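Local structure of 455aa long hypothetical phospho-sugar mutase (2F7L) at residues E125-F129 with T130-N134; I114-R117 with R118-N122; L79-A82 with V83-L86; G308-D311 with I312-V316. The protein interconverts the 6-phosphate and 1-phosphate forms of glucosamine and galactosamine, a magnesium-dependent step toward UDP-N-acetylglucosamine and UDP-N-acetylgalactosamine. All coordinates share one frame; numbering follows the deposited sequence.

Four short helical contacts illustrate how local geometry is tied into a multidomain phosphohexose mutase. Interactions 1 and 2 treat the two ends of helix 118-130, their centres about 15 Å apart. Interaction 2 is the hub: Arg-118 NH1 forms a salt bridge with Asp-311 OD2 of interaction 4 at 2.8 Å, joining domain I to domain III, and Glu-115 OE1 makes a weak, probable hydrogen bond with Gln-80 NE2 of interaction 3. Interactions 3 and 4 do not touch but lie near the active site: the side chains of Gln-80 and Ser-309 are about 6 and 7 Å from that of Asp-245, a magnesium ligand by similarity. Interaction 1 lies at the surface, away from the annotated sites.

Interaction 1 (E125-F129 with T130-N134)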
loop_
_atom_site.group_PDB
_atom_site.type_symbol
_atom_site.label_atom_id
_atom_site.label_comp_id
_atom_site.label_asym_id
_atom_site.label_seq_id
_atom_site.Cartn_x
_atom_site.Cartn_y
_atom_site.Cartn_z
ATOM N N GLU A 125 -16.087 -15.786 3.369
ATOM C CA GLU A 125 -15.471 -16.972 3.948
ATOM C C GLU A 125 -16.553 -18.006 4.321
ATOM O O GLU A 125 -16.403 -19.193 4.033
ATOM C CB GLU A 125 -14.662 -16.561 5.171
ATOM C CG GLU A 125 -13.249 -17.134 5.255
ATOM C CD GLU A 125 -12.199 -16.061 5.627
ATOM O OE1 GLU A 125 -12.513 -15.176 6.464
ATOM O OE2 GLU A 125 -11.059 -16.105 5.087
ATOM N N ASP A 126 -17.644 -17.550 4.943
ATOM C CA ASP A 126 -18.734 -18.447 5.325
ATOM C C ASP A 126 -19.331 -19.072 4.070
ATOM O O ASP A 126 -19.493 -20.288 3.999
ATOM C CB ASP A 126 -19.842 -17.698 6.078
ATOM C CG ASP A 126 -20.998 -18.627 6.485
ATOM O OD1 ASP A 126 -20.729 -19.567 7.269
ATOM O OD2 ASP A 126 -22.157 -18.440 6.022
ATOM N N LEU A 127 -19.682 -18.227 3.096
ATOM C CA LEU A 127 -20.238 -18.673 1.818
ATOM C C LEU A 127 -19.329 -19.714 1.206
ATOM O O LEU A 127 -19.773 -20.782 0.799
ATOM C CB LEU A 127 -20.380 -17.496 0.859
ATOM C CG LEU A 127 -21.425 -16.503 1.356
ATOM C CD1 LEU A 127 -21.465 -15.285 0.485
ATOM C CD2 LEU A 127 -22.771 -17.198 1.378
ATOM N N PHE A 128 -18.046 -19.403 1.155
ATOM C CA PHE A 128 -17.071 -20.328 0.613
ATOM C C PHE A 128 -17.177 -21.683 1.317
ATOM O O PHE A 128 -17.393 -22.699 0.658
ATOM C CB PHE A 128 -15.668 -19.739 0.771
ATOM C CG PHE A 128 -14.562 -20.627 0.279
ATOM C CD1 PHE A 128 -14.048 -21.639 1.094
ATOM C CD2 PHE A 128 -14.016 -20.437 -0.993
ATOM C CE1 PHE A 128 -13.008 -22.450 0.654
ATOM C CE2 PHE A 128 -12.967 -21.240 -1.460
ATOM C CZ PHE A 128 -12.461 -22.250 -0.634
ATOM N N PHE A 129 -17.063 -21.705 2.646
ATOM C CA PHE A 129 -17.135 -22.972 3.389
ATOM C C PHE A 129 -18.487 -23.700 3.419
ATOM O O PHE A 129 -18.531 -24.921 3.339
ATOM C CB PHE A 129 -16.613 -22.770 4.812
ATOM C CG PHE A 129 -15.140 -22.411 4.872
ATOM C CD1 PHE A 129 -14.180 -23.254 4.309
ATOM C CD2 PHE A 129 -14.720 -21.210 5.446
ATOM C CE1 PHE A 129 -12.827 -22.909 4.312
ATOM C CE2 PHE A 129 -13.356 -20.848 5.454
ATOM C CZ PHE A 129 -12.412 -21.697 4.886
ATOM N N THR A 130 -19.584 -22.967 3.525
ATOM C CA THR A 130 -20.904 -23.588 3.537
ATOM C C THR A 130 -21.372 -23.825 2.104
ATOM O O THR A 130 -22.399 -24.459 1.868
ATOM C CB THR A 130 -21.938 -22.671 4.163
ATOM O OG1 THR A 130 -21.942 -21.433 3.430
ATOM C CG2 THR A 130 -21.644 -22.428 5.653
ATOM N N GLU A 131 -20.626 -23.267 1.159
ATOM C CA GLU A 131 -20.941 -23.374 -0.261
ATOM C C GLU A 131 -22.359 -22.917 -0.629
ATOM O O GLU A 131 -22.993 -23.515 -1.493
ATOM C CB GLU A 131 -20.701 -24.815 -0.761
ATOM C CG GLU A 131 -19.448 -25.431 -0.169
ATOM C CD GLU A 131 -18.812 -26.514 -1.036
ATOM O OE1 GLU A 131 -19.530 -27.420 -1.486
ATOM O OE2 GLU A 131 -17.577 -26.473 -1.250
ATOM N N ARG A 132 -22.863 -21.876 0.028
ATOM C CA ARG A 132 -24.197 -21.347 -0.308
ATOM C C ARG A 132 -23.983 -20.388 -1.489
ATOM O O ARG A 132 -23.701 -19.214 -1.302
ATOM C CB ARG A 132 -24.815 -20.565 0.862
ATOM C CG ARG A 132 -25.047 -21.358 2.117
ATOM C CD ARG A 132 -25.976 -20.614 3.081
ATOM N NE ARG A 132 -25.546 -19.238 3.363
ATOM C CZ ARG A 132 -24.486 -18.883 4.092
ATOM N NH1 ARG A 132 -23.699 -19.784 4.653
ATOM N NH2 ARG A 132 -24.206 -17.604 4.249
ATOM N N PHE A 133 -24.119 -20.889 -2.706
ATOM C CA PHE A 133 -23.881 -20.063 -3.871
ATOM C C PHE A 133 -25.086 -19.724 -4.734
ATOM O O PHE A 133 -25.852 -20.596 -5.099
ATOM C CB PHE A 133 -22.839 -20.742 -4.755
ATOM C CG PHE A 133 -21.550 -21.034 -4.064
ATOM C CD1 PHE A 133 -20.964 -20.089 -3.218
ATOM C CD2 PHE A 133 -20.876 -22.228 -4.310
ATOM C CE1 PHE A 133 -19.726 -20.329 -2.635
ATOM C CE2 PHE A 133 -19.646 -22.482 -3.735
ATOM C CZ PHE A 133 -19.063 -21.532 -2.895
ATOM N N ASN A 134 -25.247 -18.460 -5.094
ATOM C CA ASN A 134 -26.358 -18.119 -5.964
ATOM C C ASN A 134 -26.127 -18.703 -7.338
ATOM O O ASN A 134 -26.022 -17.957 -8.308
ATOM C CB ASN A 134 -26.514 -16.614 -6.108
ATOM C CG ASN A 134 -26.971 -15.978 -4.842
ATOM O OD1 ASN A 134 -27.638 -16.628 -4.031
ATOM N ND2 ASN A 134 -26.640 -14.697 -4.654
#
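With chi1 of Asp-126 at 180°, its carboxylate swings opposite the backbone nitrogen and lies beside the chain that follows the helix, while a bend at chi3 of Arg-132 (-52°) turns the guanidinium back to meet it. The two charged groups form a forked salt bridge in which both terminal nitrogens converge on one oxygen: Arg-132 NH2 is 2.8 Å from Asp-126 OD2, and NH1 shares the same oxygen. The carboxylate and guanidinium planes are 40° apart, yet OD2 stays near the guanidinium plane. Leu-127 takes a different approach, its CD2 methyl lying over one guanidinium face, offset toward the rim.

The Asp-126 carbonyl is gripped twice by Thr-130. Thr-130 N reaches Asp-126 O at 2.7 Å in a nearly straight bond, and Thr-130 OG1 meets the same oxygen at 2.8 Å from above the carbonyl plane. Beyond it, Glu-131 takes a positive phi, and two weak bonds, Arg-132 N to Leu-127 O at 3.4 Å and Glu-131 N to Phe-128 O at 3.3 Å, complete a Schellman motif ending helix 118-130. Phe-133 then packs on helix 20-34, where Lys-25 pairs with Glu-131.

Chemically, a last-turn carbonyl is doubly satisfied, and the carboxylate probably helps to neutralise the arginine that folds back over the helix end.

Interaction 2 (I114-R117 with R118-N122)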
loop_
_atom_site.group_PDB
_atom_site.type_symbol
_atom_site.label_atom_id
_atom_site.label_comp_id
_atom_site.label_asym_id
_atom_site.label_seq_id
_atom_site.Cartn_x
_atom_site.Cartn_y
_atom_site.Cartn_z
ATOM N N ILE A 114 -12.712 0.848 -2.081
ATOM C CA ILE A 114 -11.763 0.356 -1.106
ATOM C C ILE A 114 -11.945 -1.161 -1.009
ATOM O O ILE A 114 -12.968 -1.688 -1.398
ATOM C CB ILE A 114 -12.052 0.994 0.262
ATOM C CG1 ILE A 114 -12.338 2.479 0.062
ATOM C CG2 ILE A 114 -10.873 0.795 1.214
ATOM C CD1 ILE A 114 -12.710 3.215 1.326
ATOM N N GLU A 115 -10.948 -1.872 -0.515
ATOM C CA GLU A 115 -11.096 -3.314 -0.348
ATOM C C GLU A 115 -12.211 -3.539 0.680
ATOM O O GLU A 115 -12.472 -2.690 1.537
ATOM C CB GLU A 115 -9.794 -3.903 0.161
ATOM C CG GLU A 115 -8.772 -2.829 0.433
ATOM C CD GLU A 115 -7.741 -2.700 -0.672
ATOM O OE1 GLU A 115 -7.027 -1.666 -0.691
ATOM O OE2 GLU A 115 -7.634 -3.641 -1.497
ATOM N N ILE A 116 -12.875 -4.684 0.593
ATOM C CA ILE A 116 -13.971 -4.985 1.506
ATOM C C ILE A 116 -13.537 -4.996 2.963
ATOM O O ILE A 116 -12.411 -5.376 3.278
ATOM C CB ILE A 116 -14.645 -6.353 1.152
ATOM C CG1 ILE A 116 -13.582 -7.456 1.079
ATOM C CG2 ILE A 116 -15.400 -6.237 -0.181
ATOM C CD1 ILE A 116 -14.120 -8.864 0.929
ATOM N N ARG A 117 -14.438 -4.548 3.834
ATOM C CA ARG A 117 -14.197 -4.524 5.266
ATOM C C ARG A 117 -14.061 -5.966 5.740
ATOM O O ARG A 117 -14.477 -6.890 5.041
ATOM C CB ARG A 117 -15.363 -3.856 5.981
ATOM C CG ARG A 117 -15.379 -2.343 5.867
ATOM C CD ARG A 117 -16.747 -1.774 6.208
ATOM N NE ARG A 117 -16.732 -0.316 6.205
ATOM C CZ ARG A 117 -16.039 0.421 7.075
ATOM N NH1 ARG A 117 -15.310 -0.177 8.008
ATOM N NH2 ARG A 117 -16.084 1.751 7.025
ATOM N N ARG A 118 -13.495 -6.164 6.929
ATOM C CA ARG A 118 -13.288 -7.521 7.448
ATOM C C ARG A 118 -14.564 -8.320 7.706
ATOM O O ARG A 118 -14.630 -9.518 7.423
ATOM C CB ARG A 118 -12.415 -7.469 8.698
ATOM C CG ARG A 118 -11.110 -6.695 8.474
ATOM C CD ARG A 118 -10.463 -6.991 7.091
ATOM N NE ARG A 118 -9.138 -6.363 6.934
ATOM C CZ ARG A 118 -8.923 -5.047 6.849
ATOM N NH1 ARG A 118 -9.951 -4.200 6.897
ATOM N NH2 ARG A 118 -7.680 -4.571 6.741
ATOM N N GLU A 119 -15.585 -7.658 8.223
ATOM C CA GLU A 119 -16.847 -8.334 8.463
ATOM C C GLU A 119 -17.338 -8.956 7.142
ATOM O O GLU A 119 -18.027 -9.974 7.121
ATOM C CB GLU A 119 -17.846 -7.324 9.006
ATOM C CG GLU A 119 -17.274 -6.400 10.118
ATOM C CD GLU A 119 -16.390 -5.243 9.588
ATOM O OE1 GLU A 119 -16.601 -4.840 8.420
ATOM O OE2 GLU A 119 -15.514 -4.721 10.345
ATOM N N LYS A 120 -16.957 -8.344 6.031
ATOM C CA LYS A 120 -17.347 -8.844 4.723
ATOM C C LYS A 120 -16.465 -10.016 4.294
ATOM O O LYS A 120 -16.931 -10.911 3.581
ATOM C CB LYS A 120 -17.302 -7.714 3.681
ATOM C CG LYS A 120 -18.263 -6.591 4.015
ATOM C CD LYS A 120 -18.541 -5.688 2.847
ATOM C CE LYS A 120 -19.688 -4.716 3.159
ATOM N NZ LYS A 120 -20.159 -3.942 1.951
ATOM N N GLU A 121 -15.198 -10.024 4.710
ATOM C CA GLU A 121 -14.333 -11.139 4.344
ATOM C C GLU A 121 -14.931 -12.392 4.959
ATOM O O GLU A 121 -14.885 -13.481 4.374
ATOM C CB GLU A 121 -12.913 -10.945 4.873
ATOM C CG GLU A 121 -12.197 -9.731 4.327
ATOM C CD GLU A 121 -10.756 -9.633 4.806
ATOM O OE1 GLU A 121 -10.469 -10.101 5.934
ATOM O OE2 GLU A 121 -9.911 -9.072 4.061
ATOM N N ASN A 122 -15.508 -12.221 6.142
ATOM C CA ASN A 122 -16.117 -13.322 6.868
ATOM C C ASN A 122 -17.352 -13.821 6.148
ATOM O O ASN A 122 -17.603 -15.027 6.103
ATOM C CB ASN A 122 -16.510 -12.889 8.277
ATOM C CG ASN A 122 -15.322 -12.483 9.130
ATOM O OD1 ASN A 122 -15.496 -11.762 10.101
ATOM N ND2 ASN A 122 -14.116 -12.953 8.788
#
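Arg-117 O receives the amides of the first helical turn: Glu-121 N bonds to it at 3.2 Å, approaching in the carbonyl plane, and Lys-120 N adds a weak bond at 3.0 Å. Arg-117 thus occupies the N-cap position of helix 118-130, although an arginine has no side-chain acceptor to offer the first amides. Its extended side chain leads away instead to a salt bridge with Asp-318, and Arg-118 likewise reaches out to Asp-311. Glu-119, bent at chi2, brings OE1 back alongside the aliphatic base of Arg-117; the charged atoms stay apart, with Arg-117 NH1 4.9 Å from Glu-119 OE1.

Packing comes from Ile-116. A chi1 of 53° places CG1 between the backbone nitrogen and the carbonyl carbon, sending CD1 to within 4.0 Å of Glu-121 CG, while Ile-116 CB lies 3.9 Å from Lys-120 CB. Ile-116 and Glu-121 hold the N' and N4 positions that a hydrophobic staple would use, here with the aliphatic part of a glutamate as one member.

The loop leads from strand 103-109, where Ile-116 shares backbone hydrogen bonds with Val-108, into helix 118-130, and its arginines face helix 309-318 of the third domain.

Interaction 3 (L79-A82 with V83-L86); sequences LQYA and VKTL
Tyr-81 O is the acceptor on which Thr-85 draws twice: the backbone Thr-85 N bonds to Tyr-81 O at 2.9 Å, tilted out of the carbonyl plane, and Thr-85 OG1 adds a weak bond to the same oxygen at 3.4 Å. Two residues earlier, Val-83 N meets Leu-79 O at 3.0 Å, nearly in line with the carbonyl. Lys-84 N and Leu-86 N find Gln-80 O and Ala-82 O in the same i to i+4 pattern, though the positions of those two oxygens are less certain. The Gln-80 side chain uses NE2 for a weak hydrogen bond to Glu-115, outside the helix.

Apolar contacts follow the same spacing. With CG opposite the backbone nitrogen (chi1 -173°), the Tyr-81 ring stands out from the helix and leans toward the following turn, where Thr-85 CG2 sits over one face in a CH-pi contact, 3.8 Å from the ring centroid and 25° off its normal. Ala-82 CB meets Leu-86 CD2 at 4.1 Å. Replacing Tyr-81 with an alanine would probably leave the Thr-85 methyl without its aromatic face and His-336 without its stacking partner.

All of this belongs to an ordinary alpha-helix, 76-86 of the alpha/beta/alpha domain I; Leu-79, Tyr-81 and Leu-86 pack on helix 151-160, while Gln-80 lies near aspartates that, by similarity, bind magnesium.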
loop_
_atom_site.group_PDB
_atom_site.type_symbol
_atom_site.label_atom_id
_atom_site.label_comp_id
_atom_site.label_asym_id
_atom_site.label_seq_id
_atom_site.Cartn_x
_atom_site.Cartn_y
_atom_site.Cartn_z
ATOM N N LEU A 79 -7.652 0.181 -10.856
ATOM C CA LEU A 79 -8.832 -0.673 -10.927
ATOM C C LEU A 79 -9.836 -0.164 -9.893
ATOM O O LEU A 79 -11.008 0.017 -10.180
ATOM C CB LEU A 79 -8.455 -2.117 -10.592
ATOM C CG LEU A 79 -8.148 -3.205 -11.628
ATOM C CD1 LEU A 79 -8.409 -2.685 -13.005
ATOM C CD2 LEU A 79 -6.705 -3.698 -11.469
ATOM N N GLN A 80 -9.363 0.055 -8.679
ATOM C CA GLN A 80 -10.225 0.534 -7.622
ATOM C C GLN A 80 -10.861 1.856 -8.004
ATOM O O GLN A 80 -12.064 2.065 -7.810
ATOM C CB GLN A 80 -9.425 0.706 -6.336
ATOM C CG GLN A 80 -8.926 -0.590 -5.764
ATOM C CD GLN A 80 -7.977 -0.370 -4.624
ATOM O OE1 GLN A 80 -6.918 0.253 -4.794
ATOM N NE2 GLN A 80 -8.339 -0.870 -3.447
ATOM N N TYR A 81 -10.041 2.756 -8.538
ATOM C CA TYR A 81 -10.528 4.059 -8.947
ATOM C C TYR A 81 -11.651 3.879 -9.983
ATOM O O TYR A 81 -12.641 4.631 -10.007
ATOM C CB TYR A 81 -9.386 4.892 -9.537
ATOM C CG TYR A 81 -9.831 6.300 -9.823
ATOM C CD1 TYR A 81 -10.117 7.183 -8.776
ATOM C CD2 TYR A 81 -10.059 6.725 -11.145
ATOM C CE1 TYR A 81 -10.619 8.438 -9.035
ATOM C CE2 TYR A 81 -10.553 7.976 -11.416
ATOM C CZ TYR A 81 -10.828 8.834 -10.362
ATOM O OH TYR A 81 -11.250 10.112 -10.632
ATOM N N ALA A 82 -11.484 2.872 -10.836
ATOM C CA ALA A 82 -12.474 2.561 -11.846
ATOM C C ALA A 82 -13.792 2.151 -11.175
ATOM O O ALA A 82 -14.849 2.723 -11.469
ATOM C CB ALA A 82 -11.971 1.457 -12.741
ATOM N N VAL A 83 -13.751 1.186 -10.264
ATOM C CA VAL A 83 -14.990 0.783 -9.617
ATOM C C VAL A 83 -15.566 1.945 -8.812
ATOM O O VAL A 83 -16.786 2.124 -8.727
ATOM C CB VAL A 83 -14.789 -0.461 -8.715
ATOM C CG1 VAL A 83 -13.561 -0.303 -7.918
ATOM C CG2 VAL A 83 -15.983 -0.653 -7.803
ATOM N N LYS A 84 -14.685 2.746 -8.239
ATOM C CA LYS A 84 -15.112 3.902 -7.466
ATOM C C LYS A 84 -15.894 4.931 -8.302
ATOM O O LYS A 84 -16.977 5.356 -7.922
ATOM C CB LYS A 84 -13.888 4.595 -6.846
ATOM C CG LYS A 84 -14.187 5.883 -6.107
ATOM C CD LYS A 84 -12.905 6.570 -5.654
ATOM C CE LYS A 84 -13.127 8.037 -5.306
ATOM N NZ LYS A 84 -14.089 8.224 -4.179
ATOM N N THR A 85 -15.368 5.320 -9.451
ATOM C CA THR A 85 -16.042 6.354 -10.208
ATOM C C THR A 85 -16.729 5.937 -11.496
ATOM O O THR A 85 -17.416 6.754 -12.124
ATOM C CB THR A 85 -15.057 7.484 -10.571
ATOM O OG1 THR A 85 -14.300 7.097 -11.723
ATOM C CG2 THR A 85 -14.074 7.764 -9.411
ATOM N N LEU A 86 -16.555 4.685 -11.908
ATOM C CA LEU A 86 -17.155 4.253 -13.156
ATOM C C LEU A 86 -18.503 3.566 -13.021
ATOM O O LEU A 86 -19.085 3.145 -14.014
ATOM C CB LEU A 86 -16.153 3.380 -13.914
ATOM C CG LEU A 86 -15.602 3.974 -15.219
ATOM C CD1 LEU A 86 -15.528 5.455 -15.151
ATOM C CD2 LEU A 86 -14.242 3.395 -15.508
#

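Interaction 4 (G308-D311 with I312-V316); sequences GSVD and IAHKV
Ile-312 N bonds to Gly-308 O at 3.2 Å, the first of four consecutive i to i+4 backbone hydrogen bonds. Ser-309 O accepts from Ala-313 N at 2.9 Å, Val-310 O from His-314 N at 3.1 Å, and Asp-311 O from Lys-315 N at 2.8 Å, all close to straight. Gly-308 stands at the N-cap with phi 141°, where a CB would press on the preceding carbonyl oxygen.

In side-chain packing, Ile-312 folds back against the Gly-308 carbonyl: with CG1 opposite the carbonyl carbon of its own residue (chi1 -69°), its outer arm runs beside Gly-308 O, CD1 lying 3.4 Å from that oxygen. Val-310 and His-314 point the same way, side by side, and Val-310 CG1 is 4.1 Å from His-314 CD2. An alanine in place of Ile-312 would probably open a gap beside the Gly-308 carbonyl and deprive Met-332 and Thr-305 of a packing partner.

The polar side chains find partners beyond the helix's own backbone. Ser-309 OG bonds to Glu-326, Lys-315 pairs with Glu-319, and Asp-311 and His-314 reach domain I at Arg-118 and the Glu-115 carbonyl.

The contact thus divides its labour: the first-turn carbonyls are satisfied within the helix, while the side-chain hydroxyl, carboxylate and imidazole bind other elements; the negative charge of Asp-311 near the helix start is likely to suit the helix dipole as well as its arginine partner.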
loop_
_atom_site.group_PDB
_atom_site.type_symbol
_atom_site.label_atom_id
_atom_site.label_comp_id
_atom_site.label_asym_id
_atom_site.label_seq_id
_atom_site.Cartn_x
_atom_site.Cartn_y
_atom_site.Cartn_z
ATOM N N GLY A 308 -1.845 -1.860 8.658
ATOM C CA GLY A 308 -2.763 -2.345 7.629
ATOM C C GLY A 308 -3.339 -1.229 6.765
ATOM O O GLY A 308 -3.981 -0.300 7.281
ATOM N N SER A 309 -3.114 -1.327 5.453
ATOM C CA SER A 309 -3.582 -0.330 4.487
ATOM C C SER A 309 -5.093 -0.243 4.274
ATOM O O SER A 309 -5.647 0.857 4.200
ATOM C CB SER A 309 -2.902 -0.561 3.138
ATOM O OG SER A 309 -1.522 -0.271 3.231
ATOM N N VAL A 310 -5.750 -1.392 4.143
ATOM C CA VAL A 310 -7.193 -1.407 3.946
ATOM C C VAL A 310 -7.841 -0.655 5.115
ATOM O O VAL A 310 -8.632 0.273 4.915
ATOM C CB VAL A 310 -7.756 -2.860 3.913
ATOM C CG1 VAL A 310 -9.238 -2.834 3.587
ATOM C CG2 VAL A 310 -6.986 -3.712 2.908
ATOM N N ASP A 311 -7.490 -1.059 6.336
ATOM C CA ASP A 311 -8.020 -0.438 7.541
ATOM C C ASP A 311 -7.809 1.067 7.509
ATOM O O ASP A 311 -8.724 1.838 7.781
ATOM C CB ASP A 311 -7.333 -1.030 8.767
ATOM C CG ASP A 311 -7.934 -2.366 9.196
ATOM O OD1 ASP A 311 -7.159 -3.230 9.697
ATOM O OD2 ASP A 311 -9.174 -2.535 9.047
ATOM N N ILE A 312 -6.594 1.486 7.188
ATOM C CA ILE A 312 -6.272 2.899 7.117
ATOM C C ILE A 312 -7.207 3.596 6.137
ATOM O O ILE A 312 -7.808 4.620 6.460
ATOM C CB ILE A 312 -4.805 3.109 6.656
ATOM C CG1 ILE A 312 -3.853 2.649 7.759
ATOM C CG2 ILE A 312 -4.563 4.570 6.236
ATOM C CD1 ILE A 312 -2.391 2.742 7.371
ATOM N N ALA A 313 -7.327 3.043 4.934
ATOM C CA ALA A 313 -8.185 3.642 3.919
ATOM C C ALA A 313 -9.534 3.936 4.547
ATOM O O ALA A 313 -10.060 5.032 4.397
ATOM C CB ALA A 313 -8.328 2.708 2.713
ATOM N N HIS A 314 -10.081 2.970 5.272
ATOM C CA HIS A 314 -11.368 3.171 5.936
ATOM C C HIS A 314 -11.302 4.238 7.054
ATOM O O HIS A 314 -12.144 5.124 7.116
ATOM C CB HIS A 314 -11.887 1.839 6.483
ATOM C CG HIS A 314 -12.463 0.938 5.430
ATOM N ND1 HIS A 314 -13.541 1.299 4.647
ATOM C CD2 HIS A 314 -12.128 -0.318 5.047
ATOM C CE1 HIS A 314 -13.845 0.305 3.831
ATOM N NE2 HIS A 314 -13.004 -0.689 4.054
ATOM N N LYS A 315 -10.300 4.167 7.924
ATOM C CA LYS A 315 -10.172 5.159 8.981
ATOM C C LYS A 315 -10.040 6.562 8.389
ATOM O O LYS A 315 -10.640 7.503 8.880
ATOM C CB LYS A 315 -8.962 4.852 9.872
ATOM C CG LYS A 315 -8.898 5.689 11.145
ATOM C CD LYS A 315 -7.730 5.308 12.030
ATOM C CE LYS A 315 -7.491 6.337 13.129
ATOM N NZ LYS A 315 -8.662 6.496 14.036
ATOM N N VAL A 316 -9.252 6.723 7.339
ATOM C CA VAL A 316 -9.146 8.052 6.756
ATOM C C VAL A 316 -10.554 8.492 6.337
ATOM O O VAL A 316 -11.010 9.577 6.723
ATOM C CB VAL A 316 -8.204 8.096 5.534
ATOM C CG1 VAL A 316 -8.146 9.513 4.980
ATOM C CG2 VAL A 316 -6.826 7.664 5.936
#